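Local coordinates for gamma-glutamyltranspeptidase (Streptomyces lincolnensis, PDB 6J3A), which probably transfers or cleaves gamma-glutamyl groups as a member of the gamma-glutamyltranspeptidase family of the Ntn-hydrolase clan, at residues 61-72 / 483-494. Residues are numbered along the deposited sequence; the frame is centred on the assembly and turned at random.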
ATOM      1  N   VAL A  61      11.729 -19.783 -12.428  1.00 31.58           N
ATOM      2  CA  VAL A  61      12.029 -18.397 -12.093  1.00 31.50           C
ATOM      3  C   VAL A  61      13.415 -17.989 -12.619  1.00 31.55           C
ATOM      4  O   VAL A  61      14.395 -18.680 -12.362  1.00 32.49           O
ATOM      5  CB  VAL A  61      11.927 -18.133 -10.564  1.00 30.71           C
ATOM      6  CG1 VAL A  61      12.948 -18.933  -9.768  1.00 30.04           C
ATOM      7  CG2 VAL A  61      12.076 -16.652 -10.268  1.00 31.83           C
ATOM      8  N   PRO A  62      13.493 -16.885 -13.387  1.00 32.08           N
ATOM      9  CA  PRO A  62      14.754 -16.139 -13.523  1.00 32.71           C
ATOM     10  C   PRO A  62      14.922 -15.151 -12.375  1.00 32.85           C
ATOM     11  O   PRO A  62      13.991 -14.416 -12.072  1.00 33.37           O
ATOM     12  CB  PRO A  62      14.597 -15.366 -14.845  1.00 31.93           C
ATOM     13  CG  PRO A  62      13.285 -15.766 -15.424  1.00 33.11           C
ATOM     14  CD  PRO A  62      12.478 -16.424 -14.348  1.00 32.71           C
ATOM     15  N   ILE A  63      16.096 -15.122 -11.755  1.00 32.89           N
ATOM     16  CA  ILE A  63      16.374 -14.154 -10.697  1.00 32.58           C
ATOM     17  C   ILE A  63      17.540 -13.258 -11.109  1.00 32.21           C
ATOM     18  O   ILE A  63      18.600 -13.753 -11.480  1.00 32.43           O
ATOM     19  CB  ILE A  63      16.708 -14.845  -9.363  1.00 33.38           C
ATOM     20  CG1 ILE A  63      15.644 -15.895  -9.016  1.00 33.66           C
ATOM     21  CG2 ILE A  63      16.819 -13.810  -8.243  1.00 33.58           C
ATOM     22  CD1 ILE A  63      16.067 -16.847  -7.915  1.00 33.46           C
ATOM     23  N   LEU A  64      17.323 -11.945 -11.044  1.00 30.82           N
ATOM     24  CA  LEU A  64      18.384 -10.957 -11.208  1.00 29.37           C
ATOM     25  C   LEU A  64      18.790 -10.440  -9.848  1.00 29.43           C
ATOM     26  O   LEU A  64      17.968  -9.870  -9.139  1.00 29.68           O
ATOM     27  CB  LEU A  64      17.894  -9.781 -12.039  1.00 28.63           C
ATOM     28  CG  LEU A  64      18.023  -9.932 -13.547  1.00 28.88           C
ATOM     29  CD1 LEU A  64      17.181  -8.875 -14.234  1.00 28.41           C
ATOM     30  CD2 LEU A  64      19.477  -9.810 -13.973  1.00 28.69           C
ATOM     31  N   LEU A  65      20.057 -10.603  -9.499  1.00 28.74           N
ATOM     32  CA  LEU A  65      20.555 -10.124  -8.221  1.00 29.64           C
ATOM     33  C   LEU A  65      21.629  -9.054  -8.440  1.00 30.11           C
ATOM     34  O   LEU A  65      22.383  -9.098  -9.412  1.00 30.15           O
ATOM     35  CB  LEU A  65      21.062 -11.273  -7.344  1.00 29.73           C
ATOM     36  CG  LEU A  65      21.991 -12.351  -7.917  1.00 30.67           C
ATOM     37  CD1 LEU A  65      22.791 -13.000  -6.789  1.00 31.14           C
ATOM     38  CD2 LEU A  65      21.242 -13.431  -8.694  1.00 30.67           C
ATOM     39  N   ALA A  66      21.660  -8.083  -7.535  1.00 30.43           N
ATOM     40  CA  ALA A  66      22.626  -6.992  -7.573  1.00 30.88           C
ATOM     41  C   ALA A  66      23.081  -6.738  -6.147  1.00 31.80           C
ATOM     42  O   ALA A  66      22.617  -5.778  -5.528  1.00 31.45           O
ATOM     43  CB  ALA A  66      21.992  -5.744  -8.161  1.00 30.42           C
ATOM     44  N   PRO A  67      23.977  -7.608  -5.608  1.00 34.39           N
ATOM     45  CA  PRO A  67      24.510  -7.424  -4.239  1.00 35.86           C
ATOM     46  C   PRO A  67      25.220  -6.073  -4.076  1.00 36.79           C
ATOM     47  O   PRO A  67      25.850  -5.596  -5.012  1.00 37.82           O
ATOM     48  CB  PRO A  67      25.494  -8.597  -4.060  1.00 35.60           C
ATOM     49  CG  PRO A  67      25.265  -9.519  -5.209  1.00 35.46           C
ATOM     50  CD  PRO A  67      24.672  -8.697  -6.316  1.00 35.13           C
ATOM     51  N   ALA A  68      25.101  -5.473  -2.899  1.00 39.05           N
ATOM     52  CA  ALA A  68      25.551  -4.098  -2.652  1.00 42.00           C
ATOM     53  C   ALA A  68      26.858  -3.743  -3.366  1.00 43.80           C
ATOM     54  O   ALA A  68      26.887  -2.855  -4.227  1.00 45.82           O
ATOM     55  CB  ALA A  68      25.678  -3.852  -1.157  1.00 41.82           C
ATOM     56  N   GLY A  69      27.917  -4.467  -3.033  1.00 44.43           N
ATOM     57  CA  GLY A  69      29.240  -4.180  -3.589  1.00 47.68           C
ATOM     58  C   GLY A  69      29.427  -4.570  -5.051  1.00 48.97           C
ATOM     59  O   GLY A  69      29.832  -3.747  -5.873  1.00 49.18           O
ATOM     60  N   GLY A  70      29.105  -5.817  -5.376  1.00 49.04           N
ATOM     61  CA  GLY A  70      29.575  -6.448  -6.615  1.00 47.58           C
ATOM     62  C   GLY A  70      28.707  -6.408  -7.870  1.00 45.47           C
ATOM     63  O   GLY A  70      27.925  -5.478  -8.094  1.00 42.40           O
ATOM     64  N   GLU A  71      28.874  -7.458  -8.674  1.00 44.43           N
ATOM     65  CA  GLU A  71      28.354  -7.550 -10.040  1.00 44.14           C
ATOM     66  C   GLU A  71      26.898  -8.001 -10.123  1.00 41.12           C
ATOM     67  O   GLU A  71      26.468  -8.909  -9.390  1.00 38.87           O
ATOM     68  CB  GLU A  71      29.188  -8.553 -10.859  1.00 45.76           C
ATOM     69  CG  GLU A  71      30.416  -7.978 -11.552  1.00 47.39           C
ATOM     70  CD  GLU A  71      31.269  -9.069 -12.203  1.00 50.78           C
ATOM     71  OE1 GLU A  71      32.505  -8.879 -12.277  1.00 53.49           O
ATOM     72  OE2 GLU A  71      30.720 -10.125 -12.628  1.00 46.79           O
ATOM     73  N   VAL A  72      26.167  -7.388 -11.058  1.00 37.52           N
ATOM     74  CA  VAL A  72      24.835  -7.848 -11.422  1.00 36.58           C
ATOM     75  C   VAL A  72      24.946  -9.239 -12.069  1.00 35.57           C
ATOM     76  O   VAL A  72      25.687  -9.442 -13.028  1.00 33.94           O
ATOM     77  CB  VAL A  72      24.104  -6.852 -12.351  1.00 36.93           C
ATOM     78  CG1 VAL A  72      22.749  -7.396 -12.807  1.00 38.08           C
ATOM     79  CG2 VAL A  72      23.863  -5.554 -11.619  1.00 36.47           C
ATOM     80  N   LEU A 483       9.547 -15.270 -19.040  1.00 26.90           N
ATOM     81  CA  LEU A 483       9.899 -14.726 -17.733  1.00 26.75           C
ATOM     82  C   LEU A 483      11.140 -13.857 -17.837  1.00 26.65           C
ATOM     83  O   LEU A 483      12.201 -14.332 -18.240  1.00 27.25           O
ATOM     84  CB  LEU A 483      10.144 -15.867 -16.745  1.00 27.34           C
ATOM     85  CG  LEU A 483       9.079 -16.982 -16.740  1.00 27.46           C
ATOM     86  CD1 LEU A 483       9.339 -17.929 -15.578  1.00 27.43           C
ATOM     87  CD2 LEU A 483       7.644 -16.443 -16.736  1.00 27.60           C
ATOM     88  N   THR A 484      11.007 -12.594 -17.441  1.00 25.69           N
ATOM     89  CA  THR A 484      12.012 -11.604 -17.740  1.00 24.33           C
ATOM     90  C   THR A 484      12.047 -10.446 -16.741  1.00 24.12           C
ATOM     91  O   THR A 484      11.521  -9.357 -17.005  1.00 23.79           O
ATOM     92  CB  THR A 484      11.867 -11.097 -19.191  1.00 24.03           C
ATOM     93  OG1 THR A 484      12.825 -10.065 -19.419  1.00 23.06           O
ATOM     94  CG2 THR A 484      10.447 -10.590 -19.497  1.00 23.81           C
ATOM     95  N   PRO A 485      12.713 -10.662 -15.595  1.00 23.89           N
ATOM     96  CA  PRO A 485      12.917  -9.550 -14.662  1.00 24.14           C
ATOM     97  C   PRO A 485      13.959  -8.552 -15.174  1.00 24.05           C
ATOM     98  O   PRO A 485      14.678  -8.840 -16.137  1.00 24.06           O
ATOM     99  CB  PRO A 485      13.402 -10.239 -13.379  1.00 24.15           C
ATOM    100  CG  PRO A 485      13.997 -11.526 -13.826  1.00 24.21           C
ATOM    101  CD  PRO A 485      13.381 -11.897 -15.147  1.00 24.30           C
ATOM    102  N   SER A 486      14.046  -7.404 -14.510  1.00 23.66           N
ATOM    103  CA  SER A 486      14.962  -6.328 -14.898  1.00 24.42           C
ATOM    104  C   SER A 486      15.686  -5.757 -13.697  1.00 24.48           C
ATOM    105  O   SER A 486      15.146  -5.719 -12.582  1.00 24.47           O
ATOM    106  CB  SER A 486      14.208  -5.179 -15.571  1.00 24.71           C
ATOM    107  OG  SER A 486      13.364  -5.646 -16.607  1.00 25.12           O
ATOM    108  N   ILE A 487      16.919  -5.332 -13.937  1.00 24.22           N
ATOM    109  CA  ILE A 487      17.631  -4.448 -13.031  1.00 25.01           C
ATOM    110  C   ILE A 487      18.212  -3.310 -13.872  1.00 25.34           C
ATOM    111  O   ILE A 487      18.791  -3.543 -14.928  1.00 25.33           O
ATOM    112  CB  ILE A 487      18.710  -5.198 -12.211  1.00 25.06           C
ATOM    113  CG1 ILE A 487      18.035  -6.035 -11.121  1.00 25.39           C
ATOM    114  CG2 ILE A 487      19.694  -4.210 -11.582  1.00 24.95           C
ATOM    115  CD1 ILE A 487      18.972  -6.745 -10.162  1.00 25.99           C
ATOM    116  N   ALA A 488      18.045  -2.076 -13.409  1.00 26.82           N
ATOM    117  CA  ALA A 488      18.583  -0.915 -14.125  1.00 28.43           C
ATOM    118  C   ALA A 488      19.693  -0.265 -13.334  1.00 29.55           C
ATOM    119  O   ALA A 488      19.575  -0.073 -12.131  1.00 29.69           O
ATOM    120  CB  ALA A 488      17.499   0.100 -14.441  1.00 28.38           C
ATOM    121  N   LEU A 489      20.781   0.039 -14.035  1.00 31.70           N
ATOM    122  CA  LEU A 489      21.882   0.828 -13.507  1.00 32.80           C
ATOM    123  C   LEU A 489      21.793   2.266 -14.021  1.00 33.75           C
ATOM    124  O   LEU A 489      21.265   2.518 -15.111  1.00 31.88           O
ATOM    125  CB  LEU A 489      23.229   0.217 -13.912  1.00 33.22           C
ATOM    126  CG  LEU A 489      23.373  -1.309 -13.917  1.00 33.37           C
ATOM    127  CD1 LEU A 489      24.799  -1.724 -14.240  1.00 33.23           C
ATOM    128  CD2 LEU A 489      22.973  -1.890 -12.575  1.00 33.39           C
ATOM    129  N   ARG A 490      22.296   3.200 -13.221  1.00 35.45           N
ATOM    130  CA  ARG A 490      22.505   4.582 -13.660  1.00 37.54           C
ATOM    131  C   ARG A 490      23.964   4.877 -13.377  1.00 37.75           C
ATOM    132  O   ARG A 490      24.392   4.777 -12.226  1.00 38.15           O
ATOM    133  CB  ARG A 490      21.585   5.541 -12.899  1.00 38.70           C
ATOM    134  CG  ARG A 490      21.695   7.005 -13.288  1.00 39.48           C
ATOM    135  CD  ARG A 490      21.062   7.277 -14.639  1.00 41.68           C
ATOM    136  NE  ARG A 490      21.081   8.707 -14.964  1.00 43.74           N
ATOM    137  CZ  ARG A 490      22.148   9.399 -15.385  1.00 44.01           C
ATOM    138  NH1 ARG A 490      23.341   8.820 -15.558  1.00 44.72           N
ATOM    139  NH2 ARG A 490      22.022  10.702 -15.636  1.00 43.81           N
ATOM    140  N   ASP A 491      24.726   5.197 -14.429  1.00 39.36           N
ATOM    141  CA  ASP A 491      26.176   5.417 -14.328  1.00 40.27           C
ATOM    142  C   ASP A 491      26.892   4.177 -13.736  1.00 39.88           C
ATOM    143  O   ASP A 491      27.836   4.287 -12.936  1.00 38.39           O
ATOM    144  CB  ASP A 491      26.453   6.688 -13.493  1.00 42.24           C
ATOM    145  CG  ASP A 491      27.514   7.602 -14.108  1.00 43.68           C
ATOM    146  OD1 ASP A 491      27.554   7.780 -15.344  1.00 44.43           O
ATOM    147  OD2 ASP A 491      28.292   8.188 -13.329  1.00 45.46           O
ATOM    148  N   GLY A 492      26.419   2.998 -14.135  1.00 38.13           N
ATOM    149  CA  GLY A 492      27.012   1.729 -13.709  1.00 37.93           C
ATOM    150  C   GLY A 492      26.727   1.291 -12.286  1.00 37.77           C
ATOM    151  O   GLY A 492      27.337   0.329 -11.806  1.00 37.67           O
ATOM    152  N   ILE A 493      25.794   1.976 -11.623  1.00 36.44           N
ATOM    153  CA  ILE A 493      25.411   1.661 -10.247  1.00 35.42           C
ATOM    154  C   ILE A 493      23.974   1.143 -10.251  1.00 33.34           C
ATOM    155  O   ILE A 493      23.106   1.751 -10.875  1.00 32.57           O
ATOM    156  CB  ILE A 493      25.530   2.886  -9.304  1.00 35.67           C
ATOM    157  CG1 ILE A 493      26.995   3.321  -9.187  1.00 35.29           C
ATOM    158  CG2 ILE A 493      24.993   2.548  -7.908  1.00 34.74           C
ATOM    159  CD1 ILE A 493      27.192   4.676  -8.546  1.00 35.61           C
ATOM    160  N   PRO A 494      23.716   0.032  -9.540  1.00 32.08           N
ATOM    161  CA  PRO A 494      22.342  -0.471  -9.436  1.00 31.71           C
ATOM    162  C   PRO A 494      21.412   0.517  -8.724  1.00 31.09           C
ATOM    163  O   PRO A 494      21.652   0.848  -7.563  1.00 30.80           O
ATOM    164  CB  PRO A 494      22.502  -1.769  -8.620  1.00 31.51           C
ATOM    165  CG  PRO A 494      23.930  -2.156  -8.780  1.00 31.74           C
ATOM    166  CD  PRO A 494      24.667  -0.851  -8.838  1.00 32.09           C
TER
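Apolar packing between two facing beta layers in the buried core sets Pro62, Leu64 and Ala66 of strand 61-66 against Ile487 of strand 486-490 and against Leu483 and Pro485 in the loop leading into it, with no hydrogen bond between the two segments. Strands 61-66 and 486-490 run nearly parallel, 24° apart, with axes 7.4 Å from each other at closest approach, a spacing filled by side chains. Pro62 lies at about a right angle to Leu483, its CD 3.4 Å from Leu483 CB, while the CB side of the same ring meets Pro485 CD at 3.7 Å. A glycine in place of Pro62 would probably open a gap between Leu483 and Pro485 and leave the Pro485 ring less firmly packed. Further along, Leu64 divides its contacts: CD1 lies over the backbone of Pro485 and Ser486, whereas CB touches Ile487 CD1 at 3.7 Å. With CG1 anti to its carbonyl carbon (chi1 -75°), Ile487 extends CD1 between Leu64 and Ala66, reaching Ala66 CB at 3.8 Å. Beyond the type I' turn from Arg490 to Ile493 that links strands 486-490 and 493-499, Pro494 CB also approaches Ala66 CB, at 4.0 Å, and Val72 CG2 meets Leu489 CD2 at 3.9 Å. On the outer side of 61-66, Val61 and Ile63 pack on Trp115 of helix 111-122; at the start of 486-490, Lys272 of the neighbouring strand 268-272 hydrogen-bonds to Ser486 OG and Pro485 O. Helix, sheet, sheet: this layering fits the alpha-beta-beta-alpha sandwich characteristic of the Ntn-hydrolase fold.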